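Local coordinates for L-cysteine S-thiosulfotransferase subunit SoxA (Paracoccus denitrificans, PDB 2C1D), which forms, with its partner subunit SoxX, a heme enzyme that joins thiosulfate to a cysteine of the sulfur carrier SoxYZ in the first step of sulfur oxidation, at residues P57-V60 with F61-R64; K106-M110 with E111-N115; H164-E167 with I168-R172; G189-R193 with A194-S198. All coordinates share one frame; numbering follows the deposited sequence.

Interaction 1. Residues P57-V60 with F61-R64; sequences PAMV and FVDR
Val60 lies against Phe61, its CG1 methyl standing 4.2 Å from the ring centroid and 8° off the ring normal, a CH-pi contact over the middle of one face. The ring reaches back because Phe61 CG sits anti to its carbonyl carbon (chi1 -52°), which also brings CD1 to 3.6 Å from Pro57 O. Near the start of helix 59-70, the close-packed part is the backbone beneath these side chains. Ala58 O accepts twice: from Val62 N at 3.1 Å, in the carbonyl plane, and from Phe61 N at 3.0 Å, well above that plane. On the covered flank Met59 and Val62 run side by side, Met59 SD 4.0 Å from Val62 CG2, against Leu143 of helix 132-143 and Val260 of a loop. Tyr208 and Met215 pack on Phe61 and Ala58.

On the looser, solvent side Val60 is exposed despite giving a methyl to the ring, and the Asp63 carboxylate is directed off the preceding turn. Phe61 CD2, at the ring edge, points at one face of the Arg64 guanidinium, toward its rim, and Arg64 NH1 forms a salt bridge with Asp136. The contact thus rests on apolar cover and main-chain bonds, the Arg64 salt bridge being directed to helix 132-143.

Interaction 2. Residues K106-M110 with E111-N115; sequences KLMIM and EDYVN. With HEC (heme c), chain I.
The Tyr113 ring is held between heme c and Met108. One face takes the heme propionate arm, CAA lying 3.4 Å above the ring plane near the rim and carboxylate O1A 3.4 Å from Tyr113 CZ; the opposite face takes Met108. Met110 SD comes up at the edge. Met108 crosses the tyrosine at about a right angle: its CB forms a CH-pi contact, and bends at chi2 and chi3 fold the chain back so that CE reaches 3.4 Å from Tyr113 CD2. The sulfur SD stands above the same face, 5.0 Å from the centroid, a more distant Met-aromatic contact. Tyr113 OH is hydrogen-bonded to Asp101 and Arg99, which would restrict the ring.

Strand 107-108 here turns into helix 110-122, with Ile109 at the N-cap position. Asp112 turns back to receive Ile109 N on OD2 at 3.1 Å (160° at the hydrogen), on the anti side of the carboxylate, while its own N bonds to Ile109 O at 2.9 Å. The N3 side chain thus takes the N-cap N-H, half of a capping box, while the return bond is main chain to main chain. Asp112 OD2 also forms a salt bridge with Lys242. Glu111, bent at chi2, also comes back, OE1 lying 3.4 Å from Ile109 CG1. Next along the helix, Val114 N bonds to Met110 O, and Val114 CG1 approaches the heme methyl CMB.

Interaction 3. Residues H164-E167 with I168-R172; sequences HGKE and IYYTR. With ZN (zinc ion), chain K.
Tyr170 lies obliquely across the aliphatic part of Lys166, CD1 and CE1 of the ring each 4.1 Å from Lys166 CG. The same ring has Lys166 O at its edge and in its plane, 3.3 Å from CD1, while CD2 of Tyr169 stands over one face, toward the rim. Lys166 CG is anti to the backbone N (chi1 -178°) and the chain runs on extended, which leaves only its base to meet the tyrosine. Tyr170 OH is hydrogen-bonded to Glu185, just after helix 180-184, and to Arg251 of helix 239-251.

Toward the C-terminal part of the helix the bonds lengthen. Tyr169 N bonds to Gly165 O at 3.0 Å, but Tyr170 N reaches Lys166 O only at 3.3 Å and has a second, weak bond to Glu167 O. Thr171 OG1 then donates to Glu167 O at 2.7 Å, from above the carbonyl plane, so a side-chain hydroxyl meets the carbonyl four residues earlier. Ile168 packs its CG1 3.4 Å from His164 O. Farther along, Thr171 packs on Val101 of the SoxX chain and Arg172 hydrogen-bonds Gly88 and Thr89 of SoxX.

At the other end of the contact His164 NE2 binds zinc at 2.1 Å. Asp240 of helix 239-251 supplies a further ligand, making this a zinc site that bridges two helices of the second cytochrome c domain.

Interaction 4. Residues G189-R193 with A194-S198; sequences GNMIR and ADHLS. With HEC (heme c), chain J.
O1D of the heme c propionate is gripped twice by Ser198, through OG at 2.7 Å and the backbone N at 2.8 Å. Ser198 OG can reach it because it lies between its own N and carbonyl carbon (chi1 75°). The residues before it form a hairpin whose type II' turn runs from Ile192 to Asp195, with Arg193 at positive phi. Ile192 and Asp195 form the hydrogen-bonded pair, N to O in both directions, and a water bridges Ile192 O to Asp195 OD2. Farther from the turn, Leu197 N meets Asn190 O at 2.9 Å, almost straight (172°).

The side chains divide between two faces. Ile192 CG2 and Asp195 CB both touch the heme methyl CMD at 3.6 Å, and Leu197 CG packs on Ile192 CG2 while its CD2 lies against heme CHD. On the other face Met191 crosses His196 obliquely, SD 4.5 Å from the ring centroid; His196 NE2 has a weak bond to Gly189 O and a stronger partner in Asp1 N. The hairpin thus lies between the heme and SoxX, whose Thr58 and Glu54 bond to Met191 and Arg193, while Leu197 rests on helix 180-184, which carries the heme ligand His184.

The four contacts are separate along the chain and none touches another. Interactions 1 and 2 belong to the first cytochrome c range; interaction 2 lines the pocket of heme c ligated by His84 and Cys117, while interaction 1, centred 22 Å away, lies near the zinc ligands Asp52 and Asp55. Interactions 3 and 4 share the second range, with nearest atoms about 7 Å apart, and both pack on helix 180-184, beside the active-site heme ligated by His184 and Cys225. Each also reaches SoxX. Of the contacts in different ranges, interactions 2 and 3 come closest, about 8 Å between nearest atoms, and helix 239-251 contributes Lys242 to one and Asp240 to the other.

Interaction 1. Residues P57-V60 with F61-R64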
loop_
_atom_site.group_PDB
_atom_site.type_symbol
_atom_site.label_atom_id
_atom_site.label_comp_id
_atom_site.label_asym_id
_atom_site.label_seq_id
_atom_site.Cartn_x
_atom_site.Cartn_y
_atom_site.Cartn_z
ATOM N N PRO A 57 16.460 10.510 9.348
ATOM C CA PRO A 57 16.342 9.747 10.601
ATOM C C PRO A 57 16.603 8.236 10.417
ATOM O O PRO A 57 16.882 7.551 11.376
ATOM C CB PRO A 57 14.896 10.002 11.048
ATOM C CG PRO A 57 14.412 11.116 10.215
ATOM C CD PRO A 57 15.173 11.103 8.954
ATOM N N ALA A 58 16.487 7.733 9.197
ATOM C CA ALA A 58 16.773 6.314 8.944
ATOM C C ALA A 58 18.224 5.950 9.214
ATOM O O ALA A 58 18.504 4.802 9.502
ATOM C CB ALA A 58 16.381 5.928 7.517
ATOM N N MET A 59 19.143 6.916 9.139
ATOM C CA MET A 59 20.586 6.621 9.282
ATOM C C MET A 59 20.987 6.219 10.700
ATOM O O MET A 59 22.042 5.606 10.941
ATOM C CB MET A 59 21.429 7.803 8.783
ATOM C CG MET A 59 21.226 8.111 7.297
ATOM S SD MET A 59 21.781 6.760 6.191
ATOM C CE MET A 59 23.490 6.961 6.371
ATOM N N VAL A 60 20.142 6.549 11.656
ATOM C CA VAL A 60 20.308 6.027 13.008
ATOM C C VAL A 60 20.242 4.499 13.004
ATOM O O VAL A 60 20.997 3.808 13.707
ATOM C CB VAL A 60 19.197 6.598 13.919
ATOM C CG1 VAL A 60 19.279 6.025 15.310
ATOM C CG2 VAL A 60 19.303 8.136 13.934
ATOM N N PHE A 61 19.322 3.968 12.216
ATOM C CA PHE A 61 19.115 2.530 12.173
ATOM C C PHE A 61 20.076 1.826 11.243
ATOM O O PHE A 61 20.416 0.671 11.495
ATOM C CB PHE A 61 17.634 2.247 11.921
ATOM C CG PHE A 61 16.777 2.979 12.895
ATOM C CD1 PHE A 61 16.156 4.186 12.552
ATOM C CD2 PHE A 61 16.730 2.559 14.215
ATOM C CE1 PHE A 61 15.413 4.910 13.518
ATOM C CE2 PHE A 61 15.997 3.258 15.156
ATOM C CZ PHE A 61 15.349 4.438 14.815
ATOM N N VAL A 62 20.556 2.532 10.224
ATOM C CA VAL A 62 21.716 2.046 9.451
ATOM C C VAL A 62 22.925 1.877 10.378
ATOM O O VAL A 62 23.566 0.840 10.338
ATOM C CB VAL A 62 22.069 2.981 8.341
ATOM C CG1 VAL A 62 23.412 2.605 7.675
ATOM C CG2 VAL A 62 20.926 3.041 7.321
ATOM N N ASP A 63 23.227 2.878 11.214
ATOM C CA ASP A 63 24.396 2.796 12.119
ATOM C C ASP A 63 24.263 1.679 13.171
ATOM O O ASP A 63 25.215 0.976 13.490
ATOM C CB ASP A 63 24.722 4.161 12.786
ATOM C CG ASP A 63 26.129 4.184 13.439
ATOM O OD1 ASP A 63 27.147 4.046 12.707
ATOM O OD2 ASP A 63 26.326 4.321 14.679
ATOM N N ARG A 64 23.073 1.498 13.698
ATOM C CA ARG A 64 22.818 0.434 14.623
ATOM C C ARG A 64 22.930 -0.937 13.928
ATOM O O ARG A 64 23.379 -1.916 14.535
ATOM C CB ARG A 64 21.428 0.614 15.174
ATOM C CG ARG A 64 21.110 -0.222 16.339
ATOM C CD ARG A 64 19.679 -0.629 16.317
ATOM N NE ARG A 64 18.896 0.116 17.241
ATOM C CZ ARG A 64 17.580 0.255 17.218
ATOM N NH1 ARG A 64 16.788 -0.283 16.285
ATOM N NH2 ARG A 64 17.052 0.965 18.184
#

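Interaction 2. Residues K106-M110 with E111-N115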
loop_
_atom_site.group_PDB
_atom_site.type_symbol
_atom_site.label_atom_id
_atom_site.label_comp_id
_atom_site.label_asym_id
_atom_site.label_seq_id
_atom_site.Cartn_x
_atom_site.Cartn_y
_atom_site.Cartn_z
ATOM N N LYS A 106 15.904 -21.244 -4.989
ATOM C CA LYS A 106 14.784 -20.732 -4.189
ATOM C C LYS A 106 14.617 -19.218 -4.379
ATOM O O LYS A 106 15.605 -18.480 -4.478
ATOM C CB LYS A 106 15.008 -21.019 -2.708
ATOM C CG LYS A 106 15.251 -22.491 -2.394
ATOM C CD LYS A 106 15.003 -22.815 -0.938
ATOM C CE LYS A 106 16.243 -22.962 -0.110
ATOM N NZ LYS A 106 16.074 -24.156 0.835
ATOM N N LEU A 107 13.365 -18.748 -4.430
ATOM C CA LEU A 107 13.094 -17.309 -4.308
ATOM C C LEU A 107 13.539 -16.806 -2.924
ATOM O O LEU A 107 13.134 -17.345 -1.898
ATOM C CB LEU A 107 11.625 -16.969 -4.514
ATOM C CG LEU A 107 11.290 -15.461 -4.532
ATOM C CD1 LEU A 107 12.036 -14.772 -5.654
ATOM C CD2 LEU A 107 9.782 -15.203 -4.687
ATOM N N MET A 108 14.352 -15.752 -2.909
ATOM C CA MET A 108 14.826 -15.160 -1.675
ATOM C C MET A 108 14.464 -13.678 -1.644
ATOM O O MET A 108 14.680 -12.985 -2.623
ATOM C CB MET A 108 16.345 -15.317 -1.558
ATOM C CG MET A 108 16.845 -16.750 -1.684
ATOM S SD MET A 108 16.516 -17.687 -0.223
ATOM C CE MET A 108 17.865 -17.270 0.889
ATOM N N ILE A 109 13.862 -13.237 -0.541
ATOM C CA ILE A 109 13.864 -11.832 -0.160
ATOM C C ILE A 109 15.035 -11.686 0.780
ATOM O O ILE A 109 15.611 -12.679 1.208
ATOM C CB ILE A 109 12.528 -11.373 0.498
ATOM C CG1 ILE A 109 12.238 -12.122 1.807
ATOM C CG2 ILE A 109 11.402 -11.564 -0.484
ATOM C CD1 ILE A 109 10.939 -11.740 2.493
ATOM N N MET A 110 15.388 -10.457 1.104
ATOM C CA MET A 110 16.615 -10.194 1.815
ATOM C C MET A 110 16.570 -10.839 3.172
ATOM O O MET A 110 17.582 -11.365 3.644
ATOM C CB MET A 110 16.863 -8.694 1.941
ATOM C CG MET A 110 18.292 -8.341 2.406
ATOM S SD MET A 110 19.526 -8.765 1.162
ATOM C CE MET A 110 19.242 -7.477 0.033
ATOM N N GLU A 111 15.387 -10.812 3.786
ATOM C CA GLU A 111 15.140 -11.416 5.081
ATOM C C GLU A 111 15.540 -12.906 5.078
ATOM O O GLU A 111 16.037 -13.415 6.077
ATOM C CB GLU A 111 13.656 -11.282 5.461
ATOM C CG GLU A 111 13.194 -9.881 5.817
ATOM C CD GLU A 111 12.664 -9.084 4.640
ATOM O OE1 GLU A 111 13.145 -9.277 3.493
ATOM O OE2 GLU A 111 11.787 -8.229 4.865
ATOM N N ASP A 112 15.316 -13.600 3.964
ATOM C CA ASP A 112 15.712 -15.003 3.883
ATOM C C ASP A 112 17.229 -15.168 3.887
ATOM O O ASP A 112 17.713 -16.090 4.488
ATOM C CB ASP A 112 15.168 -15.684 2.643
ATOM C CG ASP A 112 13.667 -15.690 2.588
ATOM O OD1 ASP A 112 13.002 -15.997 3.616
ATOM O OD2 ASP A 112 13.081 -15.426 1.518
ATOM N N TYR A 113 17.988 -14.325 3.181
ATOM C CA TYR A 113 19.453 -14.466 3.247
ATOM C C TYR A 113 19.960 -14.180 4.650
ATOM O O TYR A 113 20.812 -14.899 5.169
ATOM C CB TYR A 113 20.159 -13.532 2.265
ATOM C CG TYR A 113 20.167 -13.949 0.811
ATOM C CD1 TYR A 113 19.836 -13.038 -0.191
ATOM C CD2 TYR A 113 20.549 -15.229 0.433
ATOM C CE1 TYR A 113 19.850 -13.397 -1.520
ATOM C CE2 TYR A 113 20.584 -15.609 -0.902
ATOM C CZ TYR A 113 20.231 -14.687 -1.877
ATOM O OH TYR A 113 20.273 -15.049 -3.194
ATOM N N VAL A 114 19.440 -13.135 5.280
ATOM C CA VAL A 114 19.917 -12.771 6.605
ATOM C C VAL A 114 19.631 -13.957 7.537
ATOM O O VAL A 114 20.519 -14.424 8.213
ATOM C CB VAL A 114 19.271 -11.455 7.121
ATOM C CG1 VAL A 114 19.654 -11.189 8.537
ATOM C CG2 VAL A 114 19.685 -10.260 6.222
ATOM N N ASN A 115 18.420 -14.486 7.517
ATOM C CA ASN A 115 18.107 -15.595 8.428
ATOM C C ASN A 115 18.823 -16.927 8.118
ATOM O O ASN A 115 19.014 -17.772 9.028
ATOM C CB ASN A 115 16.594 -15.810 8.556
ATOM C CG ASN A 115 16.010 -15.061 9.736
ATOM O OD1 ASN A 115 16.723 -14.763 10.713
ATOM N ND2 ASN A 115 14.722 -14.723 9.648
HETATM FE FE HEC I . 26.307 -14.520 5.509
HETATM C CHA HEC I . 25.465 -15.362 2.216
HETATM C CHB HEC I . 24.387 -11.791 5.297
HETATM C CHC HEC I . 26.916 -13.971 8.792
HETATM C CHD HEC I . 28.820 -16.863 5.412
HETATM N NA HEC I . 25.171 -13.732 4.020
HETATM C C1A HEC I . 24.958 -14.205 2.748
HETATM C C2A HEC I . 24.066 -13.307 2.077
HETATM C C3A HEC I . 23.769 -12.322 2.933
HETATM C C4A HEC I . 24.437 -12.583 4.187
HETATM C CMA HEC I . 22.844 -11.126 2.685
HETATM C CAA HEC I . 23.575 -13.489 0.628
HETATM C CBA HEC I . 24.743 -13.175 -0.288
HETATM C CGA HEC I . 24.494 -13.512 -1.750
HETATM O O1A HEC I . 23.651 -14.378 -2.079
HETATM O O2A HEC I . 25.202 -12.871 -2.573
HETATM N NB HEC I . 25.772 -13.099 6.811
HETATM C C1B HEC I . 24.873 -12.093 6.543
HETATM C C2B HEC I . 24.537 -11.457 7.809
HETATM C C3B HEC I . 25.243 -12.053 8.777
HETATM C C4B HEC I . 26.040 -13.105 8.162
HETATM C CMB HEC I . 23.595 -10.245 7.957
HETATM C CAB HEC I . 25.210 -11.706 10.302
HETATM C CBB HEC I . 23.936 -11.743 10.804
HETATM N NC HEC I . 27.668 -15.285 6.847
HETATM C C1C HEC I . 27.674 -14.968 8.187
HETATM C C2C HEC I . 28.713 -15.763 8.814
HETATM C C3C HEC I . 29.167 -16.661 7.906
HETATM C C4C HEC I . 28.568 -16.301 6.631
HETATM C CMC HEC I . 28.923 -15.814 10.344
HETATM C CAC HEC I . 30.255 -17.771 8.100
HETATM C CBC HEC I . 30.123 -18.659 9.111
HETATM N ND HEC I . 27.018 -15.888 4.028
HETATM C C1D HEC I . 28.045 -16.796 4.275
HETATM C C2D HEC I . 28.160 -17.697 3.145
HETATM C C3D HEC I . 27.100 -17.251 2.155
HETATM C C4D HEC I . 26.448 -16.113 2.783
HETATM C CMD HEC I . 29.132 -18.875 2.946
HETATM C CAD HEC I . 26.782 -17.864 0.781
HETATM C CBD HEC I . 27.644 -17.213 -0.257
HETATM C CGD HEC I . 27.267 -17.679 -1.661
HETATM O O1D HEC I . 28.169 -17.690 -2.552
HETATM O O2D HEC I . 26.080 -18.009 -1.874
#

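Interaction 3. Residues H164-E167 with I168-R172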
loop_
_atom_site.group_PDB
_atom_site.type_symbol
_atom_site.label_atom_id
_atom_site.label_comp_id
_atom_site.label_asym_id
_atom_site.label_seq_id
_atom_site.Cartn_x
_atom_site.Cartn_y
_atom_site.Cartn_z
ATOM N N HIS A 164 2.891 -15.012 -10.158
ATOM C CA HIS A 164 2.097 -15.235 -8.946
ATOM C C HIS A 164 1.921 -13.892 -8.218
ATOM O O HIS A 164 0.846 -13.610 -7.724
ATOM C CB HIS A 164 2.770 -16.280 -8.047
ATOM C CG HIS A 164 1.823 -17.002 -7.143
ATOM N ND1 HIS A 164 0.872 -17.880 -7.613
ATOM C CD2 HIS A 164 1.688 -16.983 -5.801
ATOM C CE1 HIS A 164 0.182 -18.364 -6.595
ATOM N NE2 HIS A 164 0.658 -17.836 -5.484
ATOM N N GLY A 165 2.975 -13.061 -8.184
ATOM C CA GLY A 165 2.894 -11.749 -7.571
ATOM C C GLY A 165 2.009 -10.809 -8.374
ATOM O O GLY A 165 1.238 -10.028 -7.812
ATOM N N LYS A 166 2.095 -10.892 -9.700
ATOM C CA LYS A 166 1.269 -10.064 -10.559
ATOM C C LYS A 166 -0.209 -10.307 -10.248
ATOM O O LYS A 166 -0.983 -9.365 -10.115
ATOM C CB LYS A 166 1.554 -10.335 -12.055
ATOM C CG LYS A 166 0.742 -9.457 -12.990
ATOM C CD LYS A 166 0.887 -9.892 -14.472
ATOM C CE LYS A 166 -0.183 -9.246 -15.367
ATOM N NZ LYS A 166 0.201 -9.458 -16.798
ATOM N N GLU A 167 -0.595 -11.575 -10.135
ATOM C CA GLU A 167 -1.991 -11.911 -9.844
ATOM C C GLU A 167 -2.476 -11.249 -8.530
ATOM O O GLU A 167 -3.570 -10.694 -8.479
ATOM C CB GLU A 167 -2.171 -13.443 -9.813
ATOM C CG GLU A 167 -3.615 -13.908 -9.944
ATOM C CD GLU A 167 -3.857 -15.319 -9.432
ATOM O OE1 GLU A 167 -2.884 -16.105 -9.263
ATOM O OE2 GLU A 167 -5.046 -15.644 -9.187
ATOM N N ILE A 168 -1.652 -11.315 -7.487
ATOM C CA ILE A 168 -1.956 -10.698 -6.191
ATOM C C ILE A 168 -2.152 -9.198 -6.387
ATOM O O ILE A 168 -3.127 -8.647 -5.898
ATOM C CB ILE A 168 -0.811 -11.008 -5.150
ATOM C CG1 ILE A 168 -0.753 -12.512 -4.896
ATOM C CG2 ILE A 168 -0.975 -10.212 -3.825
ATOM C CD1 ILE A 168 0.435 -12.979 -4.079
ATOM N N TYR A 169 -1.250 -8.559 -7.152
ATOM C CA TYR A 169 -1.248 -7.106 -7.359
ATOM C C TYR A 169 -2.574 -6.585 -7.902
ATOM O O TYR A 169 -3.028 -5.502 -7.510
ATOM C CB TYR A 169 -0.110 -6.662 -8.318
ATOM C CG TYR A 169 0.217 -5.186 -8.175
ATOM C CD1 TYR A 169 1.055 -4.756 -7.176
ATOM C CD2 TYR A 169 -0.350 -4.228 -9.015
ATOM C CE1 TYR A 169 1.342 -3.423 -6.992
ATOM C CE2 TYR A 169 -0.071 -2.860 -8.839
ATOM C CZ TYR A 169 0.773 -2.469 -7.803
ATOM O OH TYR A 169 1.082 -1.139 -7.589
ATOM N N TYR A 170 -3.192 -7.381 -8.772
ATOM C CA TYR A 170 -4.445 -7.022 -9.430
ATOM C C TYR A 170 -5.691 -7.684 -8.819
ATOM O O TYR A 170 -6.783 -7.475 -9.302
ATOM C CB TYR A 170 -4.334 -7.371 -10.919
ATOM C CG TYR A 170 -3.378 -6.441 -11.618
ATOM C CD1 TYR A 170 -2.042 -6.765 -11.766
ATOM C CD2 TYR A 170 -3.812 -5.214 -12.083
ATOM C CE1 TYR A 170 -1.155 -5.886 -12.395
ATOM C CE2 TYR A 170 -2.946 -4.328 -12.688
ATOM C CZ TYR A 170 -1.620 -4.666 -12.842
ATOM O OH TYR A 170 -0.784 -3.777 -13.460
ATOM N N THR A 171 -5.532 -8.459 -7.753
ATOM C CA THR A 171 -6.690 -9.090 -7.085
ATOM C C THR A 171 -7.354 -8.108 -6.158
ATOM O O THR A 171 -6.689 -7.432 -5.373
ATOM C CB THR A 171 -6.257 -10.347 -6.326
ATOM O OG1 THR A 171 -5.852 -11.335 -7.264
ATOM C CG2 THR A 171 -7.457 -11.026 -5.594
ATOM N N ARG A 172 -8.677 -8.022 -6.239
ATOM C CA ARG A 172 -9.388 -7.002 -5.494
ATOM C C ARG A 172 -9.849 -7.635 -4.208
ATOM O O ARG A 172 -10.852 -8.347 -4.189
ATOM C CB ARG A 172 -10.553 -6.458 -6.302
ATOM C CG ARG A 172 -10.086 -5.714 -7.547
ATOM C CD ARG A 172 -11.185 -5.179 -8.392
ATOM N NE ARG A 172 -11.858 -4.091 -7.698
ATOM C CZ ARG A 172 -12.587 -3.170 -8.266
ATOM N NH1 ARG A 172 -12.762 -3.152 -9.595
ATOM N NH2 ARG A 172 -13.142 -2.237 -7.503
HETATM ZN ZN ZN K . -0.150 -18.315 -3.631
#

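Interaction 4. Residues G189-R193 with A194-S198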
loop_
_atom_site.group_PDB
_atom_site.type_symbol
_atom_site.label_atom_id
_atom_site.label_comp_id
_atom_site.label_asym_id
_atom_site.label_seq_id
_atom_site.Cartn_x
_atom_site.Cartn_y
_atom_site.Cartn_z
ATOM N N GLY A 189 -1.326 10.010 -8.015
ATOM C CA GLY A 189 -1.425 11.442 -8.201
ATOM C C GLY A 189 -2.641 12.054 -7.528
ATOM O O GLY A 189 -2.687 13.278 -7.296
ATOM N N ASN A 190 -3.628 11.219 -7.210
ATOM C CA ASN A 190 -4.833 11.684 -6.535
ATOM C C ASN A 190 -4.688 11.669 -5.026
ATOM O O ASN A 190 -3.735 11.092 -4.492
ATOM C CB ASN A 190 -6.041 10.855 -6.989
ATOM C CG ASN A 190 -6.398 11.110 -8.484
ATOM O OD1 ASN A 190 -6.100 12.182 -9.031
ATOM N ND2 ASN A 190 -7.051 10.153 -9.112
ATOM N N MET A 191 -5.635 12.332 -4.356
ATOM C CA MET A 191 -5.702 12.367 -2.912
ATOM C C MET A 191 -6.749 11.368 -2.454
ATOM O O MET A 191 -7.899 11.409 -2.903
ATOM C CB MET A 191 -6.077 13.762 -2.425
ATOM C CG MET A 191 -5.080 14.852 -2.765
ATOM S SD MET A 191 -3.402 14.589 -2.161
ATOM C CE MET A 191 -3.645 14.630 -0.409
ATOM N N ILE A 192 -6.336 10.438 -1.600
ATOM C CA ILE A 192 -7.271 9.635 -0.849
ATOM C C ILE A 192 -7.212 10.135 0.583
ATOM O O ILE A 192 -6.222 9.942 1.296
ATOM C CB ILE A 192 -6.997 8.093 -1.056
ATOM C CG1 ILE A 192 -8.182 7.252 -0.585
ATOM C CG2 ILE A 192 -5.709 7.620 -0.391
ATOM C CD1 ILE A 192 -8.348 5.997 -1.429
ATOM N N ARG A 193 -8.296 10.801 0.975
ATOM C CA ARG A 193 -8.327 11.700 2.103
ATOM C C ARG A 193 -7.013 12.537 2.135
ATOM O O ARG A 193 -6.693 13.186 1.136
ATOM C CB ARG A 193 -8.665 10.943 3.413
ATOM C CG ARG A 193 -9.265 11.845 4.506
ATOM C CD ARG A 193 -10.679 12.319 4.185
ATOM N NE ARG A 193 -11.162 13.387 5.067
ATOM C CZ ARG A 193 -11.762 13.177 6.245
ATOM N NH1 ARG A 193 -11.957 11.959 6.684
ATOM N NH2 ARG A 193 -12.186 14.201 6.981
ATOM N N ALA A 194 -6.264 12.500 3.238
ATOM C CA ALA A 194 -5.071 13.324 3.386
ATOM C C ALA A 194 -3.821 12.747 2.741
ATOM O O ALA A 194 -2.784 13.407 2.735
ATOM C CB ALA A 194 -4.805 13.619 4.871
ATOM N N ASP A 195 -3.899 11.536 2.192
ATOM C CA ASP A 195 -2.736 10.916 1.532
ATOM C C ASP A 195 -2.687 11.112 0.015
ATOM O O ASP A 195 -3.660 10.839 -0.672
ATOM C CB ASP A 195 -2.703 9.411 1.805
ATOM C CG ASP A 195 -2.530 9.085 3.267
ATOM O OD1 ASP A 195 -1.574 9.616 3.890
ATOM O OD2 ASP A 195 -3.320 8.304 3.860
ATOM N N HIS A 196 -1.534 11.546 -0.481
ATOM C CA HIS A 196 -1.244 11.716 -1.912
ATOM C C HIS A 196 -0.736 10.372 -2.397
ATOM O O HIS A 196 0.338 9.925 -1.962
ATOM C CB HIS A 196 -0.120 12.757 -2.068
ATOM C CG HIS A 196 0.090 13.259 -3.465
ATOM N ND1 HIS A 196 1.130 14.106 -3.780
ATOM C CD2 HIS A 196 -0.622 13.088 -4.610
ATOM C CE1 HIS A 196 1.046 14.442 -5.056
ATOM N NE2 HIS A 196 0.003 13.828 -5.586
ATOM N N LEU A 197 -1.515 9.723 -3.273
ATOM C CA LEU A 197 -1.209 8.396 -3.721
ATOM C C LEU A 197 0.001 8.375 -4.648
ATOM O O LEU A 197 0.056 9.106 -5.646
ATOM C CB LEU A 197 -2.403 7.763 -4.440
ATOM C CG LEU A 197 -3.399 7.059 -3.528
ATOM C CD1 LEU A 197 -4.726 6.823 -4.257
ATOM C CD2 LEU A 197 -2.837 5.752 -2.949
ATOM N N SER A 198 0.941 7.493 -4.328
ATOM C CA SER A 198 2.111 7.229 -5.188
ATOM C C SER A 198 1.856 6.010 -6.065
ATOM O O SER A 198 0.731 5.493 -6.113
ATOM C CB SER A 198 3.350 7.037 -4.310
ATOM O OG SER A 198 3.338 5.795 -3.678
HETATM FE FE HEC J . -0.578 0.980 -0.859
HETATM C CHA HEC J . 1.624 3.301 0.341
HETATM C CHB HEC J . 2.123 -1.000 -1.747
HETATM C CHC HEC J . -2.707 -1.414 -1.923
HETATM C CHD HEC J . -3.182 3.124 -0.454
HETATM N NA HEC J . 1.512 1.139 -0.727
HETATM C C1A HEC J . 2.197 2.190 -0.192
HETATM C C2A HEC J . 3.604 1.921 -0.313
HETATM C C3A HEC J . 3.732 0.709 -0.896
HETATM C C4A HEC J . 2.415 0.206 -1.171
HETATM C CMA HEC J . 5.018 -0.043 -1.229
HETATM C CAA HEC J . 4.754 2.850 0.148
HETATM C CBA HEC J . 5.301 3.608 -1.075
HETATM C CGA HEC J . 6.488 4.487 -0.696
HETATM O O1A HEC J . 7.027 5.161 -1.603
HETATM O O2A HEC J . 6.889 4.537 0.514
HETATM N NB HEC J . -0.342 -0.819 -1.662
HETATM C C1B HEC J . 0.842 -1.495 -1.907
HETATM C C2B HEC J . 0.528 -2.832 -2.305
HETATM C C3B HEC J . -0.794 -2.948 -2.372
HETATM C C4B HEC J . -1.361 -1.701 -1.939
HETATM C CMB HEC J . 1.568 -3.883 -2.699
HETATM C CAB HEC J . -1.584 -4.216 -2.763
HETATM C CBB HEC J . -1.307 -5.251 -1.912
HETATM N NC HEC J . -2.601 0.880 -1.149
HETATM C C1C HEC J . -3.274 -0.202 -1.622
HETATM C C2C HEC J . -4.692 0.098 -1.647
HETATM C C3C HEC J . -4.837 1.374 -1.241
HETATM C C4C HEC J . -3.500 1.867 -0.934
HETATM C CMC HEC J . -5.740 -0.937 -2.112
HETATM C CAC HEC J . -6.087 2.303 -1.072
HETATM C CBC HEC J . -7.263 1.913 -0.560
HETATM N ND HEC J . -0.752 2.855 -0.172
HETATM C C1D HEC J . -1.951 3.567 -0.080
HETATM C C2D HEC J . -1.700 4.875 0.493
HETATM C C3D HEC J . -0.213 4.914 0.748
HETATM C C4D HEC J . 0.289 3.633 0.306
HETATM C CMD HEC J . -2.708 5.999 0.791
HETATM C CAD HEC J . 0.620 6.094 1.308
HETATM C CBD HEC J . 0.816 7.115 0.171
HETATM C CGD HEC J . 1.757 6.619 -0.909
HETATM O O1D HEC J . 1.334 6.025 -1.925
HETATM O O2D HEC J . 2.970 6.809 -0.798
HETATM O O HOH W 1 -5.712 7.784 2.937
#